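PDB 6MLT: hemolysin-related protein from Vibrio cholerae serotype O1, which probably helps biofilms adhere to surfaces as a secreted, calcium-binding matrix protein that joins a beta-propeller to a carbohydrate-binding beta-prism domain. Local coordinates for residues 239-253 with 265-277. Numbering follows the deposited sequence.
Sequences VSVPASLSTPENSEI and RVNNLSNPGGSVQ
Ile253 and Val266 form an antiparallel hydrogen-bonded pair, Ile253 N to Val266 O 3.0 Å and Val266 N to Ile253 O 2.8 Å, at the open end of hairpin 252-256/262-266, the outer half of a four-stranded beta-propeller blade. Beyond it, 267-277 turns back over the 242-251 loop into the next blade. Arg265 meets Glu252 side-on through NE and NH2. Arg265 NH2 reaches Glu252 OE1 at 3.0 Å, in the guanidinium plane but from above the carboxylate, whose plane lies 77° away; Tyr215 OH also bonds Glu252 OE2. Asn267, its CG swung opposite the backbone N (chi1 167°), brings ND2 to two carbonyls, Ser251 O at 2.8 Å and Pro248 O at 3.0 Å. Pro248 O also accepts from Ser251 N and OG, three donors in all. Pro248 CB packs on Pro272 CB at 3.5 Å, while the Leu269 side chain crosses that of Pro248 at about a right angle, CD2 against CB. Backbone angles at Gly273 and Gly274 would jam a CB against the preceding carbonyl O; Gly273 CA makes a CA-H...O contact with Pro242 O at 3.3 Å. At the blade junction, Gln277 NE2, which also bonds Phe223 O, donates in its amide plane to Ser240 OG at 2.6 Å.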
ATOM      1  N   VAL A 239      -2.066  -3.261 -13.062  1.00 17.31           N
ATOM      2  CA  VAL A 239      -1.492  -4.451 -13.682  1.00 19.04           C
ATOM      3  C   VAL A 239      -0.591  -4.048 -14.844  1.00 19.65           C
ATOM      4  O   VAL A 239      -0.843  -3.055 -15.536  1.00 19.58           O
ATOM      5  CB  VAL A 239      -2.587  -5.426 -14.164  1.00 20.88           C
ATOM      6  CG1 VAL A 239      -3.485  -5.840 -13.006  1.00 23.70           C
ATOM      7  CG2 VAL A 239      -3.419  -4.807 -15.286  1.00 22.41           C
ATOM      8  N   SER A 240       0.447  -4.854 -15.073  1.00 18.81           N
ATOM      9  CA  SER A 240       1.413  -4.654 -16.152  1.00 20.89           C
ATOM     10  C   SER A 240       1.455  -5.883 -17.049  1.00 18.84           C
ATOM     11  O   SER A 240       1.530  -7.014 -16.556  1.00 18.55           O
ATOM     12  CB  SER A 240       2.822  -4.387 -15.597  1.00 24.40           C
ATOM     13  OG  SER A 240       2.927  -3.113 -14.986  1.00 25.44           O
ATOM     14  N   VAL A 241       1.430  -5.655 -18.359  1.00 17.48           N
ATOM     15  CA  VAL A 241       1.648  -6.696 -19.362  1.00 16.31           C
ATOM     16  C   VAL A 241       2.904  -6.321 -20.140  1.00 15.39           C
ATOM     17  O   VAL A 241       2.860  -5.381 -20.945  1.00 17.53           O
ATOM     18  CB  VAL A 241       0.441  -6.834 -20.302  1.00 18.03           C
ATOM     19  CG1 VAL A 241       0.696  -7.914 -21.351  1.00 17.91           C
ATOM     20  CG2 VAL A 241      -0.823  -7.138 -19.509  1.00 20.07           C
ATOM     21  N   PRO A 242       4.032  -7.000 -19.945  1.00 16.04           N
ATOM     22  CA  PRO A 242       5.269  -6.559 -20.608  1.00 16.47           C
ATOM     23  C   PRO A 242       5.379  -6.985 -22.061  1.00 16.42           C
ATOM     24  O   PRO A 242       5.991  -6.285 -22.873  1.00 18.37           O
ATOM     25  CB  PRO A 242       6.371  -7.207 -19.758  1.00 18.52           C
ATOM     26  CG  PRO A 242       5.723  -8.393 -19.119  1.00 21.09           C
ATOM     27  CD  PRO A 242       4.285  -8.013 -18.904  1.00 18.93           C
ATOM     28  N   ALA A 243       4.782  -8.122 -22.402  1.00 18.78           N
ATOM     29  CA  ALA A 243       4.905  -8.668 -23.748  1.00 21.29           C
ATOM     30  C   ALA A 243       6.381  -8.754 -24.137  1.00 21.22           C
ATOM     31  O   ALA A 243       7.222  -9.098 -23.301  1.00 18.67           O
ATOM     32  CB  ALA A 243       4.108  -7.816 -24.738  1.00 22.65           C
ATOM     33  N   SER A 244       6.718  -8.447 -25.387  1.00 22.29           N
ATOM     34  CA  SER A 244       8.103  -8.510 -25.829  1.00 23.20           C
ATOM     35  C   SER A 244       8.387  -7.341 -26.757  1.00 24.36           C
ATOM     36  O   SER A 244       7.478  -6.685 -27.264  1.00 21.89           O
ATOM     37  CB  SER A 244       8.402  -9.829 -26.548  1.00 23.39           C
ATOM     38  OG  SER A 244       7.827  -9.808 -27.844  1.00 26.03           O
ATOM     39  N   LEU A 245       9.675  -7.094 -26.988  1.00 24.21           N
ATOM     40  CA  LEU A 245      10.054  -5.958 -27.811  1.00 24.90           C
ATOM     41  C   LEU A 245       9.581  -6.114 -29.249  1.00 24.10           C
ATOM     42  O   LEU A 245       9.402  -5.109 -29.941  1.00 26.93           O
ATOM     43  CB  LEU A 245      11.568  -5.769 -27.769  1.00 26.53           C
ATOM     44  CG  LEU A 245      12.122  -4.473 -28.369  1.00 30.32           C
ATOM     45  CD1 LEU A 245      11.501  -3.244 -27.721  1.00 31.55           C
ATOM     46  CD2 LEU A 245      13.638  -4.453 -28.214  1.00 31.49           C
ATOM     47  N   SER A 246       9.361  -7.345 -29.713  1.00 24.83           N
ATOM     48  CA  SER A 246       8.842  -7.559 -31.057  1.00 27.95           C
ATOM     49  C   SER A 246       7.320  -7.578 -31.108  1.00 30.10           C
ATOM     50  O   SER A 246       6.756  -7.619 -32.207  1.00 29.14           O
ATOM     51  CB  SER A 246       9.386  -8.870 -31.630  1.00 28.13           C
ATOM     52  OG  SER A 246       8.940  -9.972 -30.873  1.00 31.44           O
ATOM     53  N   THR A 247       6.637  -7.552 -29.955  1.00 25.28           N
ATOM     54  CA  THR A 247       5.174  -7.471 -29.922  1.00 23.65           C
ATOM     55  C   THR A 247       4.732  -6.335 -29.004  1.00 21.60           C
ATOM     56  O   THR A 247       3.933  -6.532 -28.088  1.00 22.10           O
ATOM     57  CB  THR A 247       4.562  -8.795 -29.473  1.00 24.43           C
ATOM     58  OG1 THR A 247       5.047  -9.138 -28.167  1.00 23.57           O
ATOM     59  CG2 THR A 247       4.895  -9.914 -30.460  1.00 26.30           C
ATOM     60  N   PRO A 248       5.237  -5.120 -29.228  1.00 18.98           N
ATOM     61  CA  PRO A 248       4.922  -4.016 -28.308  1.00 21.52           C
ATOM     62  C   PRO A 248       3.448  -3.670 -28.270  1.00 21.12           C
ATOM     63  O   PRO A 248       2.978  -3.123 -27.263  1.00 19.35           O
ATOM     64  CB  PRO A 248       5.757  -2.852 -28.859  1.00 19.86           C
ATOM     65  CG  PRO A 248       5.929  -3.169 -30.304  1.00 23.56           C
ATOM     66  CD  PRO A 248       6.027  -4.672 -30.387  1.00 22.70           C
ATOM     67  N   GLU A 249       2.708  -3.977 -29.334  1.00 21.51           N
ATOM     68  CA  GLU A 249       1.275  -3.711 -29.370  1.00 25.19           C
ATOM     69  C   GLU A 249       0.512  -4.518 -28.329  1.00 22.88           C
ATOM     70  O   GLU A 249      -0.650  -4.207 -28.048  1.00 22.19           O
ATOM     71  CB  GLU A 249       0.720  -4.011 -30.769  1.00 29.52           C
ATOM     72  CG  GLU A 249       0.730  -5.491 -31.174  1.00 36.50           C
ATOM     73  CD  GLU A 249       2.079  -5.979 -31.712  1.00 37.40           C
ATOM     74  OE1 GLU A 249       3.089  -5.246 -31.593  1.00 32.17           O
ATOM     75  OE2 GLU A 249       2.127  -7.105 -32.258  1.00 35.90           O
ATOM     76  N   ASN A 250       1.131  -5.556 -27.769  1.00 22.49           N
ATOM     77  CA  ASN A 250       0.499  -6.398 -26.763  1.00 21.48           C
ATOM     78  C   ASN A 250       0.802  -5.963 -25.333  1.00 18.95           C
ATOM     79  O   ASN A 250       0.215  -6.522 -24.397  1.00 17.63           O
ATOM     80  CB  ASN A 250       0.940  -7.857 -26.944  1.00 21.39           C
ATOM     81  CG  ASN A 250       0.364  -8.481 -28.200  1.00 24.98           C
ATOM     82  OD1 ASN A 250      -0.538  -7.921 -28.816  1.00 23.26           O
ATOM     83  ND2 ASN A 250       0.873  -9.649 -28.578  1.00 28.96           N
ATOM     84  N   SER A 251       1.692  -4.996 -25.135  1.00 17.26           N
ATOM     85  CA  SER A 251       2.011  -4.545 -23.792  1.00 16.48           C
ATOM     86  C   SER A 251       0.996  -3.504 -23.335  1.00 18.11           C
ATOM     87  O   SER A 251       0.301  -2.880 -24.142  1.00 19.20           O
ATOM     88  CB  SER A 251       3.423  -3.959 -23.734  1.00 17.63           C
ATOM     89  OG  SER A 251       3.531  -2.764 -24.495  1.00 18.29           O
ATOM     90  N   GLU A 252       0.910  -3.329 -22.019  1.00 16.99           N
ATOM     91  CA  GLU A 252       0.050  -2.289 -21.478  1.00 19.80           C
ATOM     92  C   GLU A 252       0.313  -2.123 -19.991  1.00 19.47           C
ATOM     93  O   GLU A 252       0.933  -2.971 -19.341  1.00 19.80           O
ATOM     94  CB  GLU A 252      -1.431  -2.603 -21.713  1.00 21.50           C
ATOM     95  CG  GLU A 252      -1.958  -3.797 -20.934  1.00 22.41           C
ATOM     96  CD  GLU A 252      -3.436  -4.036 -21.196  1.00 28.88           C
ATOM     97  OE1 GLU A 252      -3.769  -4.775 -22.147  1.00 30.65           O
ATOM     98  OE2 GLU A 252      -4.266  -3.460 -20.462  1.00 30.88           O
ATOM     99  N   ILE A 253      -0.141  -0.985 -19.481  1.00 21.36           N
ATOM    100  CA  ILE A 253      -0.365  -0.774 -18.059  1.00 21.16           C
ATOM    101  C   ILE A 253      -1.832  -0.407 -17.902  1.00 20.64           C
ATOM    102  O   ILE A 253      -2.386   0.326 -18.730  1.00 19.29           O
ATOM    103  CB  ILE A 253       0.543   0.326 -17.474  1.00 25.44           C
ATOM    104  CG1 ILE A 253       0.257   0.482 -15.980  1.00 33.43           C
ATOM    105  CG2 ILE A 253       0.325   1.649 -18.198  1.00 24.86           C
ATOM    106  CD1 ILE A 253       1.462   0.808 -15.160  1.00 36.84           C
ATOM    107  N   ARG A 265      -6.444   2.314 -19.311  1.00 21.98           N
ATOM    108  CA  ARG A 265      -5.315   1.505 -19.742  1.00 22.58           C
ATOM    109  C   ARG A 265      -4.531   2.278 -20.790  1.00 22.33           C
ATOM    110  O   ARG A 265      -5.069   3.153 -21.474  1.00 23.76           O
ATOM    111  CB  ARG A 265      -5.764   0.150 -20.304  1.00 25.81           C
ATOM    112  CG  ARG A 265      -6.512   0.231 -21.619  1.00 31.30           C
ATOM    113  CD  ARG A 265      -6.949  -1.143 -22.114  1.00 37.25           C
ATOM    114  NE  ARG A 265      -5.837  -1.959 -22.607  1.00 39.18           N
ATOM    115  CZ  ARG A 265      -5.251  -1.799 -23.791  1.00 41.87           C
ATOM    116  NH1 ARG A 265      -5.645  -0.837 -24.615  1.00 50.31           N
ATOM    117  NH2 ARG A 265      -4.262  -2.599 -24.156  1.00 35.29           N
ATOM    118  N   VAL A 266      -3.249   1.952 -20.898  1.00 21.67           N
ATOM    119  CA  VAL A 266      -2.345   2.607 -21.831  1.00 22.49           C
ATOM    120  C   VAL A 266      -1.515   1.543 -22.532  1.00 21.02           C
ATOM    121  O   VAL A 266      -0.908   0.690 -21.879  1.00 19.63           O
ATOM    122  CB  VAL A 266      -1.426   3.619 -21.119  1.00 24.45           C
ATOM    123  CG1 VAL A 266      -0.352   4.143 -22.072  1.00 27.01           C
ATOM    124  CG2 VAL A 266      -2.252   4.791 -20.566  1.00 27.47           C
ATOM    125  N   ASN A 267      -1.496   1.589 -23.860  1.00 21.60           N
ATOM    126  CA  ASN A 267      -0.481   0.918 -24.657  1.00 21.36           C
ATOM    127  C   ASN A 267       0.399   2.015 -25.232  1.00 24.63           C
ATOM    128  O   ASN A 267      -0.108   2.931 -25.887  1.00 24.70           O
ATOM    129  CB  ASN A 267      -1.092   0.070 -25.770  1.00 20.19           C
ATOM    130  CG  ASN A 267      -0.058  -0.381 -26.777  1.00 24.00           C
ATOM    131  OD1 ASN A 267       0.022   0.156 -27.880  1.00 24.43           O
ATOM    132  ND2 ASN A 267       0.778  -1.334 -26.382  1.00 20.87           N
ATOM    133  N   ASN A 268       1.696   1.943 -24.962  1.00 20.45           N
ATOM    134  CA  ASN A 268       2.614   3.031 -25.287  1.00 20.07           C
ATOM    135  C   ASN A 268       3.737   2.488 -26.167  1.00 20.79           C
ATOM    136  O   ASN A 268       4.710   1.919 -25.664  1.00 19.86           O
ATOM    137  CB  ASN A 268       3.170   3.666 -24.022  1.00 19.10           C
ATOM    138  CG  ASN A 268       4.075   4.838 -24.324  1.00 21.15           C
ATOM    139  OD1 ASN A 268       4.246   5.221 -25.486  1.00 22.25           O
ATOM    140  ND2 ASN A 268       4.652   5.423 -23.287  1.00 22.31           N
ATOM    141  N   LEU A 269       3.610   2.692 -27.481  1.00 20.62           N
ATOM    142  CA  LEU A 269       4.604   2.171 -28.412  1.00 19.89           C
ATOM    143  C   LEU A 269       5.930   2.918 -28.324  1.00 21.05           C
ATOM    144  O   LEU A 269       6.960   2.365 -28.724  1.00 22.43           O
ATOM    145  CB  LEU A 269       4.059   2.223 -29.841  1.00 20.92           C
ATOM    146  CG  LEU A 269       2.829   1.340 -30.092  1.00 23.15           C
ATOM    147  CD1 LEU A 269       2.301   1.541 -31.505  1.00 28.21           C
ATOM    148  CD2 LEU A 269       3.135  -0.135 -29.852  1.00 23.64           C
ATOM    149  N   SER A 270       5.931   4.154 -27.812  1.00 21.02           N
ATOM    150  CA  SER A 270       7.173   4.880 -27.581  1.00 22.00           C
ATOM    151  C   SER A 270       7.917   4.401 -26.337  1.00 22.25           C
ATOM    152  O   SER A 270       9.077   4.780 -26.148  1.00 20.36           O
ATOM    153  CB  SER A 270       6.891   6.381 -27.466  1.00 29.63           C
ATOM    154  OG  SER A 270       6.285   6.688 -26.222  1.00 35.72           O
ATOM    155  N   ASN A 271       7.283   3.582 -25.486  1.00 19.10           N
ATOM    156  CA  ASN A 271       7.940   2.984 -24.330  1.00 19.39           C
ATOM    157  C   ASN A 271       7.175   1.726 -23.949  1.00 20.59           C
ATOM    158  O   ASN A 271       6.443   1.714 -22.951  1.00 19.17           O
ATOM    159  CB  ASN A 271       8.000   3.955 -23.150  1.00 19.46           C
ATOM    160  CG  ASN A 271       8.715   3.368 -21.940  1.00 21.25           C
ATOM    161  OD1 ASN A 271       9.639   2.560 -22.075  1.00 20.02           O
ATOM    162  ND2 ASN A 271       8.300   3.787 -20.748  1.00 19.47           N
ATOM    163  N   PRO A 272       7.305   0.662 -24.727  1.00 20.68           N
ATOM    164  CA  PRO A 272       6.549  -0.563 -24.467  1.00 20.03           C
ATOM    165  C   PRO A 272       7.151  -1.342 -23.304  1.00 19.15           C
ATOM    166  O   PRO A 272       8.159  -0.960 -22.711  1.00 17.88           O
ATOM    167  CB  PRO A 272       6.677  -1.334 -25.786  1.00 20.58           C
ATOM    168  CG  PRO A 272       7.990  -0.909 -26.321  1.00 20.45           C
ATOM    169  CD  PRO A 272       8.147   0.543 -25.932  1.00 19.11           C
ATOM    170  N   GLY A 273       6.510  -2.458 -22.989  1.00 19.25           N
ATOM    171  CA  GLY A 273       6.974  -3.302 -21.919  1.00 18.00           C
ATOM    172  C   GLY A 273       6.468  -2.840 -20.562  1.00 17.19           C
ATOM    173  O   GLY A 273       5.506  -2.074 -20.440  1.00 19.00           O
ATOM    174  N   GLY A 274       7.154  -3.317 -19.527  1.00 17.10           N
ATOM    175  CA  GLY A 274       6.771  -3.054 -18.155  1.00 18.05           C
ATOM    176  C   GLY A 274       6.166  -4.277 -17.492  1.00 18.27           C
ATOM    177  O   GLY A 274       5.161  -4.810 -17.976  1.00 19.62           O
ATOM    178  N   SER A 275       6.774  -4.749 -16.395  1.00 17.93           N
ATOM    179  CA  SER A 275       6.277  -5.917 -15.677  1.00 16.80           C
ATOM    180  C   SER A 275       5.775  -5.612 -14.275  1.00 18.29           C
ATOM    181  O   SER A 275       5.082  -6.455 -13.690  1.00 17.72           O
ATOM    182  CB  SER A 275       7.370  -6.990 -15.552  1.00 18.34           C
ATOM    183  OG  SER A 275       8.257  -6.694 -14.479  1.00 16.44           O
ATOM    184  N   VAL A 276       6.116  -4.450 -13.714  1.00 17.08           N
ATOM    185  CA  VAL A 276       5.880  -4.178 -12.302  1.00 15.71           C
ATOM    186  C   VAL A 276       5.823  -2.671 -12.120  1.00 17.78           C
ATOM    187  O   VAL A 276       6.403  -1.915 -12.905  1.00 17.53           O
ATOM    188  CB  VAL A 276       6.982  -4.826 -11.421  1.00 17.55           C
ATOM    189  CG1 VAL A 276       8.342  -4.208 -11.718  1.00 15.42           C
ATOM    190  CG2 VAL A 276       6.652  -4.698  -9.933  1.00 19.10           C
ATOM    191  N   GLN A 277       5.095  -2.237 -11.091  1.00 14.48           N
ATOM    192  CA  GLN A 277       4.945  -0.832 -10.763  1.00 18.18           C
ATOM    193  C   GLN A 277       5.140  -0.633  -9.271  1.00 16.95           C
ATOM    194  O   GLN A 277       5.037  -1.572  -8.477  1.00 18.04           O
ATOM    195  CB  GLN A 277       3.551  -0.286 -11.124  1.00 17.23           C
ATOM    196  CG  GLN A 277       2.786  -1.078 -12.140  1.00 22.70           C
ATOM    197  CD  GLN A 277       2.260  -2.421 -11.616  1.00 22.80           C
ATOM    198  OE1 GLN A 277       2.057  -2.616 -10.420  1.00 24.37           O
ATOM    199  NE2 GLN A 277       2.051  -3.350 -12.526  1.00 21.74           N
TER
HETATM  200  O   HOH W   1       3.275  -2.088 -18.020  1.00 32.96           O
HETATM  201  O   HOH W   2       2.545  -0.300 -23.371  1.00 19.84           O